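Local coordinates for protein acetyltransferase, GNAT family (Bacillus anthracis str. Sterne, PDB 3FBU) that binds coenzyme A and probably transfers an acetyl group from acetyl-coenzyme A to an acceptor substrate that is not yet identified, at residues A[22-27]-A[87-92]; A[9-14]-A[58-63]; A[83-88]-A[119-124]. All blocks are in the same frame, centred on the assembly; numbering follows the deposited sequence.

Interaction 1 (A[22-27]-A[87-92]); sequences HEYTSD and GWVFNP. With COA (coenzyme A), chain C.
Y24, near the C-terminal end of helix 18-25, lays one ring face over the F90-N91 peptide as strand 83-90 runs out. Its CG is wedged between the backbone N and the carbonyl carbon (chi1 60°), which turns the ring back obliquely across V89 and that peptide: CD1 meets V89 CG1 at 3.6 Å and CD2 lies 3.8 Å from N91 CB. A tyrosine suits this buried place because the flat ring fills it while the phenolic OH is hydrogen-bonded to H72. Beside it, N91 carries its amide toward the helix, CG anti to the backbone N (chi1 -174°), until ND2 is 3.1 Å from E23 OE1; the angle is too poor for a hydrogen bond. The other end of the amide, OD1, accepts from K93 N, closing an Asx turn. P92 packs CD against Y24 CB at 4.0 Å, and its CG touches D27 OD2, while D27 OD1 is bonded to D29 N. On the other side of the strand, coenzyme A is held by two backbone bonds, F90 N to O9P at 2.8 Å and N4P to W88 O at 2.9 Å. Pairing pantetheine with strand backbone is characteristic of the GNAT cofactor site.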
loop_
_atom_site.group_PDB
_atom_site.type_symbol
_atom_site.label_atom_id
_atom_site.label_comp_id
_atom_site.label_asym_id
_atom_site.label_seq_id
_atom_site.Cartn_x
_atom_site.Cartn_y
_atom_site.Cartn_z
ATOM N N HIS A 22 -6.391 19.566 -9.009
ATOM C CA HIS A 22 -5.002 19.658 -9.433
ATOM C C HIS A 22 -4.004 19.159 -8.370
ATOM O O HIS A 22 -2.925 18.631 -8.678
ATOM C CB HIS A 22 -4.679 21.070 -9.909
ATOM C CG HIS A 22 -3.386 21.151 -10.642
ATOM N ND1 HIS A 22 -3.215 20.593 -11.888
ATOM C CD2 HIS A 22 -2.188 21.680 -10.290
ATOM C CE1 HIS A 22 -1.968 20.788 -12.279
ATOM N NE2 HIS A 22 -1.323 21.448 -11.332
ATOM N N GLU A 23 -4.376 19.273 -7.109
ATOM C CA GLU A 23 -3.526 18.819 -6.022
ATOM C C GLU A 23 -3.113 17.346 -6.212
ATOM O O GLU A 23 -2.004 16.944 -5.849
ATOM C CB GLU A 23 -4.263 19.038 -4.690
ATOM C CG GLU A 23 -3.466 18.675 -3.455
ATOM C CD GLU A 23 -4.245 18.967 -2.168
ATOM O OE1 GLU A 23 -5.415 19.414 -2.272
ATOM O OE2 GLU A 23 -3.685 18.758 -1.072
ATOM N N TYR A 24 -4.004 16.534 -6.788
ATOM C CA TYR A 24 -3.690 15.120 -7.045
ATOM C C TYR A 24 -3.443 14.772 -8.519
ATOM O O TYR A 24 -2.670 13.876 -8.800
ATOM C CB TYR A 24 -4.729 14.183 -6.407
ATOM C CG TYR A 24 -6.175 14.327 -6.847
ATOM C CD1 TYR A 24 -6.669 13.613 -7.944
ATOM C CD2 TYR A 24 -7.078 15.103 -6.105
ATOM C CE1 TYR A 24 -8.017 13.741 -8.353
ATOM C CE2 TYR A 24 -8.425 15.217 -6.485
ATOM C CZ TYR A 24 -8.898 14.534 -7.596
ATOM O OH TYR A 24 -10.234 14.659 -7.951
ATOM N N THR A 25 -4.071 15.468 -9.459
ATOM C CA THR A 25 -3.816 15.176 -10.864
ATOM C C THR A 25 -2.411 15.610 -11.336
ATOM O O THR A 25 -1.930 15.140 -12.365
ATOM C CB THR A 25 -4.901 15.723 -11.803
ATOM O OG1 THR A 25 -5.013 17.139 -11.645
ATOM C CG2 THR A 25 -6.244 15.024 -11.553
ATOM N N SER A 26 -1.762 16.490 -10.571
ATOM C CA SER A 26 -0.363 16.862 -10.808
ATOM C C SER A 26 0.634 15.922 -10.130
ATOM O O SER A 26 1.861 16.096 -10.256
ATOM C CB SER A 26 -0.145 18.301 -10.315
ATOM O OG SER A 26 -0.340 18.417 -8.917
ATOM N N ASP A 27 0.133 14.959 -9.368
ATOM C CA ASP A 27 0.976 14.092 -8.540
ATOM C C ASP A 27 1.304 12.833 -9.340
ATOM O O ASP A 27 0.405 12.110 -9.796
ATOM C CB ASP A 27 0.231 13.768 -7.244
ATOM C CG ASP A 27 1.059 12.950 -6.246
ATOM O OD1 ASP A 27 1.872 12.088 -6.667
ATOM O OD2 ASP A 27 0.851 13.144 -5.027
ATOM N N GLY A 87 -14.617 4.101 -12.002
ATOM C CA GLY A 87 -13.252 4.288 -11.596
ATOM C C GLY A 87 -13.182 5.391 -10.566
ATOM O O GLY A 87 -14.216 5.947 -10.165
ATOM N N TRP A 88 -11.960 5.755 -10.188
ATOM C CA TRP A 88 -11.758 6.615 -9.021
ATOM C C TRP A 88 -10.341 7.141 -9.027
ATOM O O TRP A 88 -9.430 6.404 -9.342
ATOM C CB TRP A 88 -11.996 5.803 -7.735
ATOM C CG TRP A 88 -11.661 4.352 -7.872
ATOM C CD1 TRP A 88 -10.424 3.777 -7.899
ATOM C CD2 TRP A 88 -12.595 3.292 -8.041
ATOM N NE1 TRP A 88 -10.534 2.405 -8.066
ATOM C CE2 TRP A 88 -11.858 2.083 -8.152
ATOM C CE3 TRP A 88 -13.986 3.242 -8.117
ATOM C CZ2 TRP A 88 -12.470 0.861 -8.356
ATOM C CZ3 TRP A 88 -14.585 2.032 -8.309
ATOM C CH2 TRP A 88 -13.841 0.857 -8.412
ATOM N N VAL A 89 -10.165 8.412 -8.655
ATOM C CA VAL A 89 -8.850 9.016 -8.459
ATOM C C VAL A 89 -8.978 9.948 -7.245
ATOM O O VAL A 89 -9.847 10.833 -7.232
ATOM C CB VAL A 89 -8.389 9.845 -9.678
ATOM C CG1 VAL A 89 -6.949 10.376 -9.461
ATOM C CG2 VAL A 89 -8.541 9.020 -11.046
ATOM N N PHE A 90 -8.129 9.719 -6.244
ATOM C CA PHE A 90 -8.251 10.392 -4.953
ATOM C C PHE A 90 -6.933 11.045 -4.567
ATOM O O PHE A 90 -5.869 10.728 -5.109
ATOM C CB PHE A 90 -8.726 9.416 -3.859
ATOM C CG PHE A 90 -10.211 9.235 -3.833
ATOM C CD1 PHE A 90 -10.853 8.568 -4.860
ATOM C CD2 PHE A 90 -10.963 9.726 -2.807
ATOM C CE1 PHE A 90 -12.198 8.433 -4.860
ATOM C CE2 PHE A 90 -12.310 9.573 -2.797
ATOM C CZ PHE A 90 -12.937 8.922 -3.824
ATOM N N ASN A 91 -7.055 12.013 -3.675
ATOM C CA ASN A 91 -5.955 12.754 -3.105
ATOM C C ASN A 91 -5.291 11.889 -2.044
ATOM O O ASN A 91 -5.971 11.452 -1.099
ATOM C CB ASN A 91 -6.499 14.052 -2.482
ATOM C CG ASN A 91 -5.410 14.978 -1.967
ATOM O OD1 ASN A 91 -4.401 14.542 -1.409
ATOM N ND2 ASN A 91 -5.621 16.284 -2.144
ATOM N N PRO A 92 -3.986 11.648 -2.186
ATOM C CA PRO A 92 -3.233 10.796 -1.246
ATOM C C PRO A 92 -3.328 11.238 0.215
ATOM O O PRO A 92 -3.172 10.406 1.101
ATOM C CB PRO A 92 -1.786 10.901 -1.708
ATOM C CG PRO A 92 -1.774 11.591 -2.999
ATOM C CD PRO A 92 -3.143 12.169 -3.281
HETATM N N1A COA C . -1.242 -3.052 -0.652
HETATM C C2A COA C . -2.356 -3.772 -0.308
HETATM N N3A COA C . -3.519 -3.128 0.022
HETATM C C4A COA C . -3.551 -1.769 -0.009
HETATM C C5A COA C . -2.438 -1.022 -0.358
HETATM C C6A COA C . -1.261 -1.680 -0.705
HETATM N N6A COA C . -0.173 -1.001 -1.076
HETATM N N7A COA C . -2.776 0.273 -0.294
HETATM C C8A COA C . -4.062 0.375 0.095
HETATM N N9A COA C . -4.553 -0.891 0.283
HETATM C C1B COA C . -5.932 -1.314 0.562
HETATM C C2B COA C . -6.505 -0.701 1.842
HETATM O O2B COA C . -6.112 -1.421 3.004
HETATM C C3B COA C . -7.982 -0.806 1.531
HETATM O O3B COA C . -8.461 -2.111 1.816
HETATM P P3B COA C . -9.113 -2.540 3.235
HETATM O O7A COA C . -9.811 -3.856 3.116
HETATM O O8A COA C . -7.997 -2.581 4.246
HETATM O O9A COA C . -10.115 -1.461 3.584
HETATM C C4B COA C . -8.053 -0.555 0.017
HETATM O O4B COA C . -6.794 -0.905 -0.491
HETATM C C5B COA C . -8.332 0.901 -0.334
HETATM O O5B COA C . -9.668 1.174 0.042
HETATM P P1A COA C . -10.164 2.678 0.267
HETATM O O1A COA C . -9.623 3.186 1.593
HETATM O O2A COA C . -11.637 2.729 0.172
HETATM O O3A COA C . -9.511 3.424 -0.997
HETATM P P2A COA C . -8.835 4.889 -1.006
HETATM O O4A COA C . -9.823 5.888 -0.454
HETATM O O5A COA C . -7.485 4.815 -0.285
HETATM O O6A COA C . -8.609 5.091 -2.594
HETATM C CBP COA C . -7.686 4.649 -4.751
HETATM C CCP COA C . -8.197 4.035 -3.447
HETATM C CDP COA C . -8.822 5.559 -5.252
HETATM C CEP COA C . -7.414 3.446 -5.657
HETATM C CAP COA C . -6.389 5.457 -4.481
HETATM O OAP COA C . -5.321 4.608 -4.088
HETATM C C9P COA C . -5.903 6.206 -5.685
HETATM O O9P COA C . -6.501 7.390 -6.042
HETATM N N8P COA C . -4.953 5.678 -6.463
HETATM C C7P COA C . -4.334 6.451 -7.538
HETATM C C6P COA C . -5.222 6.593 -8.762
HETATM C C5P COA C . -5.556 5.235 -9.377
HETATM O O5P COA C . -4.678 4.395 -9.676
HETATM N N4P COA C . -6.836 5.030 -9.608
HETATM C C3P COA C . -7.334 3.728 -10.073
HETATM C C2P COA C . -7.195 3.502 -11.562
HETATM S S1P COA C . -8.018 1.956 -12.055
#

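Interaction 2 (A[9-14]-A[58-63])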
loop_
_atom_site.group_PDB
_atom_site.type_symbol
_atom_site.label_atom_id
_atom_site.label_comp_id
_atom_site.label_asym_id
_atom_site.label_seq_id
_atom_site.Cartn_x
_atom_site.Cartn_y
_atom_site.Cartn_z
ATOM N N LEU A 9 -20.425 13.260 -0.149
ATOM C CA LEU A 9 -21.393 13.397 -1.204
ATOM C C LEU A 9 -20.671 13.430 -2.543
ATOM O O LEU A 9 -19.488 13.746 -2.611
ATOM C CB LEU A 9 -22.240 14.653 -1.037
ATOM C CG LEU A 9 -21.612 16.045 -1.048
ATOM C CD1 LEU A 9 -21.316 16.569 -2.479
ATOM C CD2 LEU A 9 -22.593 17.012 -0.323
ATOM N N ILE A 10 -21.413 13.097 -3.587
ATOM C CA ILE A 10 -20.908 13.155 -4.952
ATOM C C ILE A 10 -21.809 14.114 -5.691
ATOM O O ILE A 10 -23.029 14.030 -5.601
ATOM C CB ILE A 10 -20.956 11.782 -5.639
ATOM C CG1 ILE A 10 -20.223 10.750 -4.772
ATOM C CG2 ILE A 10 -20.326 11.862 -7.021
ATOM C CD1 ILE A 10 -20.346 9.348 -5.251
ATOM N N ARG A 11 -21.213 15.028 -6.439
ATOM C CA ARG A 11 -21.985 15.989 -7.203
ATOM C C ARG A 11 -21.259 16.230 -8.531
ATOM O O ARG A 11 -20.205 15.630 -8.781
ATOM C CB ARG A 11 -22.159 17.289 -6.387
ATOM C CG ARG A 11 -20.845 18.048 -6.075
ATOM C CD ARG A 11 -21.086 19.485 -5.644
ATOM N NE ARG A 11 -19.910 20.119 -5.037
ATOM C CZ ARG A 11 -18.829 20.547 -5.711
ATOM N NH1 ARG A 11 -18.738 20.411 -7.012
ATOM N NH2 ARG A 11 -17.809 21.101 -5.061
ATOM N N LYS A 12 -21.824 17.070 -9.397
ATOM C CA LYS A 12 -21.117 17.475 -10.614
ATOM C C LYS A 12 -20.111 18.595 -10.293
ATOM O O LYS A 12 -20.247 19.302 -9.284
ATOM C CB LYS A 12 -22.095 17.865 -11.726
ATOM C CG LYS A 12 -22.693 16.653 -12.426
ATOM C CD LYS A 12 -23.985 16.947 -13.160
ATOM C CE LYS A 12 -23.806 17.839 -14.352
ATOM N NZ LYS A 12 -25.066 17.803 -15.201
ATOM N N PHE A 13 -19.093 18.713 -11.139
ATOM C CA PHE A 13 -18.017 19.684 -10.965
ATOM C C PHE A 13 -18.549 21.115 -11.121
ATOM O O PHE A 13 -19.455 21.339 -11.906
ATOM C CB PHE A 13 -16.952 19.478 -12.048
ATOM C CG PHE A 13 -15.892 18.465 -11.697
ATOM C CD1 PHE A 13 -15.058 18.664 -10.614
ATOM C CD2 PHE A 13 -15.682 17.340 -12.503
ATOM C CE1 PHE A 13 -14.042 17.739 -10.304
ATOM C CE2 PHE A 13 -14.699 16.412 -12.190
ATOM C CZ PHE A 13 -13.869 16.607 -11.093
ATOM N N GLU A 14 -18.003 22.034 -10.336
ATOM C CA GLU A 14 -18.027 23.467 -10.628
ATOM C C GLU A 14 -16.603 23.845 -11.020
ATOM O O GLU A 14 -15.652 23.219 -10.556
ATOM C CB GLU A 14 -18.427 24.257 -9.388
ATOM C CG GLU A 14 -19.715 23.805 -8.752
ATOM C CD GLU A 14 -20.930 24.095 -9.603
ATOM O OE1 GLU A 14 -20.965 25.143 -10.299
ATOM O OE2 GLU A 14 -21.876 23.273 -9.566
ATOM N N ASN A 58 -17.141 12.407 -14.939
ATOM C CA ASN A 58 -16.306 12.422 -13.762
ATOM C C ASN A 58 -17.004 13.335 -12.754
ATOM O O ASN A 58 -17.570 14.377 -13.145
ATOM C CB ASN A 58 -14.875 12.907 -14.095
ATOM C CG ASN A 58 -14.143 11.976 -15.047
ATOM O OD1 ASN A 58 -13.410 11.098 -14.609
ATOM N ND2 ASN A 58 -14.351 12.155 -16.373
ATOM N N PHE A 59 -16.981 12.936 -11.478
ATOM C CA PHE A 59 -17.791 13.586 -10.451
ATOM C C PHE A 59 -17.019 13.714 -9.152
ATOM O O PHE A 59 -16.579 12.720 -8.604
ATOM C CB PHE A 59 -19.085 12.791 -10.222
ATOM C CG PHE A 59 -19.846 12.502 -11.496
ATOM C CD1 PHE A 59 -20.811 13.390 -11.956
ATOM C CD2 PHE A 59 -19.577 11.367 -12.239
ATOM C CE1 PHE A 59 -21.504 13.135 -13.117
ATOM C CE2 PHE A 59 -20.257 11.109 -13.415
ATOM C CZ PHE A 59 -21.225 11.989 -13.853
ATOM N N PRO A 60 -16.846 14.956 -8.648
ATOM C CA PRO A 60 -16.086 15.144 -7.426
ATOM C C PRO A 60 -16.766 14.532 -6.217
ATOM O O PRO A 60 -17.996 14.491 -6.161
ATOM C CB PRO A 60 -16.007 16.685 -7.288
ATOM C CG PRO A 60 -17.157 17.180 -8.072
ATOM C CD PRO A 60 -17.304 16.245 -9.203
ATOM N N VAL A 61 -15.936 14.112 -5.269
ATOM C CA VAL A 61 -16.333 13.502 -4.031
ATOM C C VAL A 61 -15.959 14.535 -2.947
ATOM O O VAL A 61 -14.796 14.929 -2.809
ATOM C CB VAL A 61 -15.602 12.157 -3.806
ATOM C CG1 VAL A 61 -15.973 11.566 -2.446
ATOM C CG2 VAL A 61 -15.928 11.145 -4.932
ATOM N N ILE A 62 -16.971 14.967 -2.206
ATOM C CA ILE A 62 -16.838 16.054 -1.244
ATOM C C ILE A 62 -17.111 15.506 0.157
ATOM O O ILE A 62 -18.142 14.890 0.380
ATOM C CB ILE A 62 -17.852 17.179 -1.530
ATOM C CG1 ILE A 62 -17.763 17.664 -2.971
ATOM C CG2 ILE A 62 -17.639 18.347 -0.582
ATOM C CD1 ILE A 62 -16.464 18.321 -3.294
ATOM N N LEU A 63 -16.167 15.720 1.072
ATOM C CA LEU A 63 -16.342 15.376 2.493
ATOM C C LEU A 63 -17.403 16.285 3.094
ATOM O O LEU A 63 -17.266 17.506 3.047
ATOM C CB LEU A 63 -15.018 15.528 3.251
ATOM C CG LEU A 63 -14.334 14.210 3.583
ATOM C CD1 LEU A 63 -12.816 14.339 3.811
ATOM C CD2 LEU A 63 -15.034 13.631 4.835
HETATM O O HOH W 1 -19.078 16.558 -13.212
#
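The antiparallel pairing of strand 8-10 with strand 58-63 belongs to the N-terminal half of the GNAT sheet. L9 and I62 form a hydrogen-bonded pair, with L9 N to I62 O at 2.9 Å and I62 N to L9 O at 2.8 Å, the latter almost straight at 177°. I10 and V61 follow as a non-hydrogen-bonded pair, their side chains facing helix 99-114, whose A103 both touch. R11 N still reaches P60 O, at 3.3 Å, but there the ladder stops: the return bond is impossible because P60 N has no hydrogen to offer R11 O. Beyond it the two segments are joined through a water that accepts from F13 N and donates to N58 O.

Proline also supplies the packing at this turn-off. Its CD stands over the centre of the F13 ring, 3.5 Å from the centroid, in a CH-pi contact; F13 CG, anti to the carbonyl carbon (chi1 -87°), turns the ring back over P60. On the sheet face of L9 and I62, L9 CD1 lies alongside I62 CB at 3.6 Å. The extended R11 chain packs its guanidinium obliquely against I62, with NH2 3.6 Å from CD1. R11 NH1 bonds K12 O in the guanidinium plane and also forms a salt bridge with D17, and these two polar partners fix the rotation of the group. F59 takes R11 O and K12 CG at its ring edge, near the plane, while its CB meets I10 CG2.

Chemically, the pairing is regular only as far as both backbones can donate and accept. P60 ends the ladder for want of an N-H and packs its CD on F13; past it, the bridging water gives F13 N and N58 O a partner each as the 9-14 segment leaves the sheet.

Interaction 3 (A[83-88]-A[119-124]). With COA (coenzyme A), chain C.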
loop_
_atom_site.group_PDB
_atom_site.type_symbol
_atom_site.label_atom_id
_atom_site.label_comp_id
_atom_site.label_asym_id
_atom_site.label_seq_id
_atom_site.Cartn_x
_atom_site.Cartn_y
_atom_site.Cartn_z
ATOM N N THR A 83 -24.773 -0.696 -19.646
ATOM C CA THR A 83 -23.548 -1.116 -18.976
ATOM C C THR A 83 -22.615 0.087 -18.893
ATOM O O THR A 83 -22.308 0.702 -19.914
ATOM C CB THR A 83 -22.868 -2.275 -19.719
ATOM O OG1 THR A 83 -23.777 -3.387 -19.807
ATOM C CG2 THR A 83 -21.602 -2.746 -18.962
ATOM N N TYR A 84 -22.186 0.403 -17.672
ATOM C CA TYR A 84 -21.326 1.550 -17.384
ATOM C C TYR A 84 -19.979 1.049 -16.870
ATOM O O TYR A 84 -19.847 -0.099 -16.424
ATOM C CB TYR A 84 -21.949 2.433 -16.295
ATOM C CG TYR A 84 -22.841 3.512 -16.822
ATOM C CD1 TYR A 84 -22.708 4.838 -16.369
ATOM C CD2 TYR A 84 -23.801 3.223 -17.778
ATOM C CE1 TYR A 84 -23.511 5.835 -16.877
ATOM C CE2 TYR A 84 -24.623 4.228 -18.275
ATOM C CZ TYR A 84 -24.465 5.519 -17.814
ATOM O OH TYR A 84 -25.286 6.530 -18.312
ATOM N N GLU A 85 -19.000 1.945 -16.919
ATOM C CA GLU A 85 -17.693 1.731 -16.343
ATOM C C GLU A 85 -17.489 2.729 -15.193
ATOM O O GLU A 85 -17.912 3.920 -15.277
ATOM C CB GLU A 85 -16.613 1.921 -17.406
ATOM C CG GLU A 85 -15.200 1.888 -16.865
ATOM C CD GLU A 85 -14.106 2.003 -17.917
ATOM O OE1 GLU A 85 -14.403 2.298 -19.114
ATOM O OE2 GLU A 85 -12.937 1.792 -17.520
ATOM N N ILE A 86 -16.866 2.247 -14.123
ATOM C CA ILE A 86 -16.588 3.037 -12.910
ATOM C C ILE A 86 -15.076 3.019 -12.634
ATOM O O ILE A 86 -14.377 2.047 -12.937
ATOM C CB ILE A 86 -17.411 2.508 -11.676
ATOM C CG1 ILE A 86 -17.403 3.489 -10.464
ATOM C CG2 ILE A 86 -16.927 1.099 -11.267
ATOM C CD1 ILE A 86 -18.457 3.126 -9.364
ATOM N N GLY A 87 -14.617 4.101 -12.002
ATOM C CA GLY A 87 -13.252 4.288 -11.596
ATOM C C GLY A 87 -13.182 5.391 -10.566
ATOM O O GLY A 87 -14.216 5.947 -10.165
ATOM N N TRP A 88 -11.960 5.755 -10.188
ATOM C CA TRP A 88 -11.758 6.615 -9.021
ATOM C C TRP A 88 -10.341 7.141 -9.027
ATOM O O TRP A 88 -9.430 6.404 -9.342
ATOM C CB TRP A 88 -11.996 5.803 -7.735
ATOM C CG TRP A 88 -11.661 4.352 -7.872
ATOM C CD1 TRP A 88 -10.424 3.777 -7.899
ATOM C CD2 TRP A 88 -12.595 3.292 -8.041
ATOM N NE1 TRP A 88 -10.534 2.405 -8.066
ATOM C CE2 TRP A 88 -11.858 2.083 -8.152
ATOM C CE3 TRP A 88 -13.986 3.242 -8.117
ATOM C CZ2 TRP A 88 -12.470 0.861 -8.356
ATOM C CZ3 TRP A 88 -14.585 2.032 -8.309
ATOM C CH2 TRP A 88 -13.841 0.857 -8.412
ATOM N N ARG A 119 -25.437 -3.566 -15.618
ATOM C CA ARG A 119 -24.094 -4.026 -15.279
ATOM C C ARG A 119 -23.085 -2.889 -15.171
ATOM O O ARG A 119 -23.203 -1.976 -15.857
ATOM C CB ARG A 119 -23.618 -5.025 -16.332
ATOM C CG ARG A 119 -22.276 -5.761 -16.067
ATOM C CD ARG A 119 -22.118 -6.886 -17.099
ATOM N NE ARG A 119 -20.833 -7.548 -17.128
ATOM C CZ ARG A 119 -19.886 -7.350 -18.030
ATOM N NH1 ARG A 119 -18.775 -7.984 -17.921
ATOM N NH2 ARG A 119 -20.052 -6.524 -19.022
ATOM N N ILE A 120 -22.117 -2.990 -14.272
ATOM C CA ILE A 120 -21.081 -1.973 -14.126
ATOM C C ILE A 120 -19.727 -2.712 -14.074
ATOM O O ILE A 120 -19.591 -3.747 -13.399
ATOM C CB ILE A 120 -21.297 -1.059 -12.903
ATOM C CG1 ILE A 120 -22.629 -0.273 -13.022
ATOM C CG2 ILE A 120 -20.124 -0.095 -12.730
ATOM C CD1 ILE A 120 -23.085 0.399 -11.679
ATOM N N ILE A 121 -18.754 -2.197 -14.825
ATOM C CA ILE A 121 -17.452 -2.828 -14.929
ATOM C C ILE A 121 -16.379 -1.837 -14.511
ATOM O O ILE A 121 -16.605 -0.613 -14.481
ATOM C CB ILE A 121 -17.186 -3.353 -16.385
ATOM C CG1 ILE A 121 -16.962 -2.207 -17.400
ATOM C CG2 ILE A 121 -18.341 -4.321 -16.832
ATOM C CD1 ILE A 121 -15.465 -1.764 -17.550
ATOM N N ALA A 122 -15.206 -2.379 -14.237
ATOM C CA ALA A 122 -14.019 -1.599 -13.913
ATOM C C ALA A 122 -12.778 -2.399 -14.331
ATOM O O ALA A 122 -12.799 -3.645 -14.389
ATOM C CB ALA A 122 -13.952 -1.222 -12.422
ATOM N N THR A 123 -11.696 -1.682 -14.617
ATOM C CA THR A 123 -10.446 -2.327 -14.970
ATOM C C THR A 123 -9.303 -1.704 -14.193
ATOM O O THR A 123 -9.399 -0.541 -13.741
ATOM C CB THR A 123 -10.097 -2.193 -16.470
ATOM O OG1 THR A 123 -9.954 -0.820 -16.812
ATOM C CG2 THR A 123 -11.178 -2.810 -17.323
ATOM N N CYS A 124 -8.254 -2.481 -14.020
ATOM C CA CYS A 124 -7.009 -1.926 -13.500
ATOM C C CYS A 124 -5.832 -2.854 -13.736
ATOM O O CYS A 124 -5.991 -4.015 -14.085
ATOM C CB CYS A 124 -7.119 -1.606 -12.021
ATOM S SG CYS A 124 -7.136 -3.041 -11.002
HETATM N N1A COA C . -1.242 -3.052 -0.652
HETATM C C2A COA C . -2.356 -3.772 -0.308
HETATM N N3A COA C . -3.519 -3.128 0.022
HETATM C C4A COA C . -3.551 -1.769 -0.009
HETATM C C5A COA C . -2.438 -1.022 -0.358
HETATM C C6A COA C . -1.261 -1.680 -0.705
HETATM N N6A COA C . -0.173 -1.001 -1.076
HETATM N N7A COA C . -2.776 0.273 -0.294
HETATM C C8A COA C . -4.062 0.375 0.095
HETATM N N9A COA C . -4.553 -0.891 0.283
HETATM C C1B COA C . -5.932 -1.314 0.562
HETATM C C2B COA C . -6.505 -0.701 1.842
HETATM O O2B COA C . -6.112 -1.421 3.004
HETATM C C3B COA C . -7.982 -0.806 1.531
HETATM O O3B COA C . -8.461 -2.111 1.816
HETATM P P3B COA C . -9.113 -2.540 3.235
HETATM O O7A COA C . -9.811 -3.856 3.116
HETATM O O8A COA C . -7.997 -2.581 4.246
HETATM O O9A COA C . -10.115 -1.461 3.584
HETATM C C4B COA C . -8.053 -0.555 0.017
HETATM O O4B COA C . -6.794 -0.905 -0.491
HETATM C C5B COA C . -8.332 0.901 -0.334
HETATM O O5B COA C . -9.668 1.174 0.042
HETATM P P1A COA C . -10.164 2.678 0.267
HETATM O O1A COA C . -9.623 3.186 1.593
HETATM O O2A COA C . -11.637 2.729 0.172
HETATM O O3A COA C . -9.511 3.424 -0.997
HETATM P P2A COA C . -8.835 4.889 -1.006
HETATM O O4A COA C . -9.823 5.888 -0.454
HETATM O O5A COA C . -7.485 4.815 -0.285
HETATM O O6A COA C . -8.609 5.091 -2.594
HETATM C CBP COA C . -7.686 4.649 -4.751
HETATM C CCP COA C . -8.197 4.035 -3.447
HETATM C CDP COA C . -8.822 5.559 -5.252
HETATM C CEP COA C . -7.414 3.446 -5.657
HETATM C CAP COA C . -6.389 5.457 -4.481
HETATM O OAP COA C . -5.321 4.608 -4.088
HETATM C C9P COA C . -5.903 6.206 -5.685
HETATM O O9P COA C . -6.501 7.390 -6.042
HETATM N N8P COA C . -4.953 5.678 -6.463
HETATM C C7P COA C . -4.334 6.451 -7.538
HETATM C C6P COA C . -5.222 6.593 -8.762
HETATM C C5P COA C . -5.556 5.235 -9.377
HETATM O O5P COA C . -4.678 4.395 -9.676
HETATM N N4P COA C . -6.836 5.030 -9.608
HETATM C C3P COA C . -7.334 3.728 -10.073
HETATM C C2P COA C . -7.195 3.502 -11.562
HETATM S S1P COA C . -8.018 1.956 -12.055
HETATM O O HOH W 2 -22.612 -5.628 -20.496
HETATM O O HOH W 3 -12.378 1.324 -14.681
#
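I86 O meets A122 CB at 3.3 Å, and from here the strands are joined by a water instead of by their own backbones: it donates to I86 O (2.7 Å) and to E85 OE2 (2.9 Å) and accepts from T123 N. A direct bond is ruled out, since I86 O and T123 N are 4.9 Å apart. Up to that point the pairing is regular and parallel, with Y84 N bonding R119 O, I121 N bonding Y84 O, and I86 N bonding I121 O (2.9 Å). The strands cross at -41° and part after I86. They are the two strands of the beta-alpha-beta unit whose crossover is helix 99-114, and in GNAT enzymes this parting of neighbouring parallel strands is where the pantetheine enters. Here the coenzyme A sulfur S1P comes within 3.3 Å of T123 O and 3.7 Å of C124 CB. On the helix side, branched I86 and I120 interlock through their CG2 methyls. On the other face, I121 CG1 sits between the backbone N and carbonyl carbon (chi1 71°), which brings CD1 to E85 CG and lets CG2 rest over the centre of the R119 guanidinium. R119, salt-bridged to E143, shares a second water with T83 OG1.

Overall arrangement
All three interactions belong to one mixed sheet. Across it, strand 8-10 pairs with 58-63, then come 68-79, 83-90 and 119-124. Interaction 2 lies in the N-terminal half; interaction 3 follows it along the chain, their centres about 18 Å apart. Interactions 1 and 2 interleave in sequence, in the order 9-14, 22-27, 58-63, 87-92; their centres are about 13 Å apart and F90 CZ packs on V61 CG2 at 3.9 Å. Interactions 1 and 3, centres about 18 Å apart on opposite sides of the chain's centre, share G87 and W88, and both meet coenzyme A. Strand 83-90 thus links the packing of helix 18-25 near its C-terminal end to its pairing with strand 119-124.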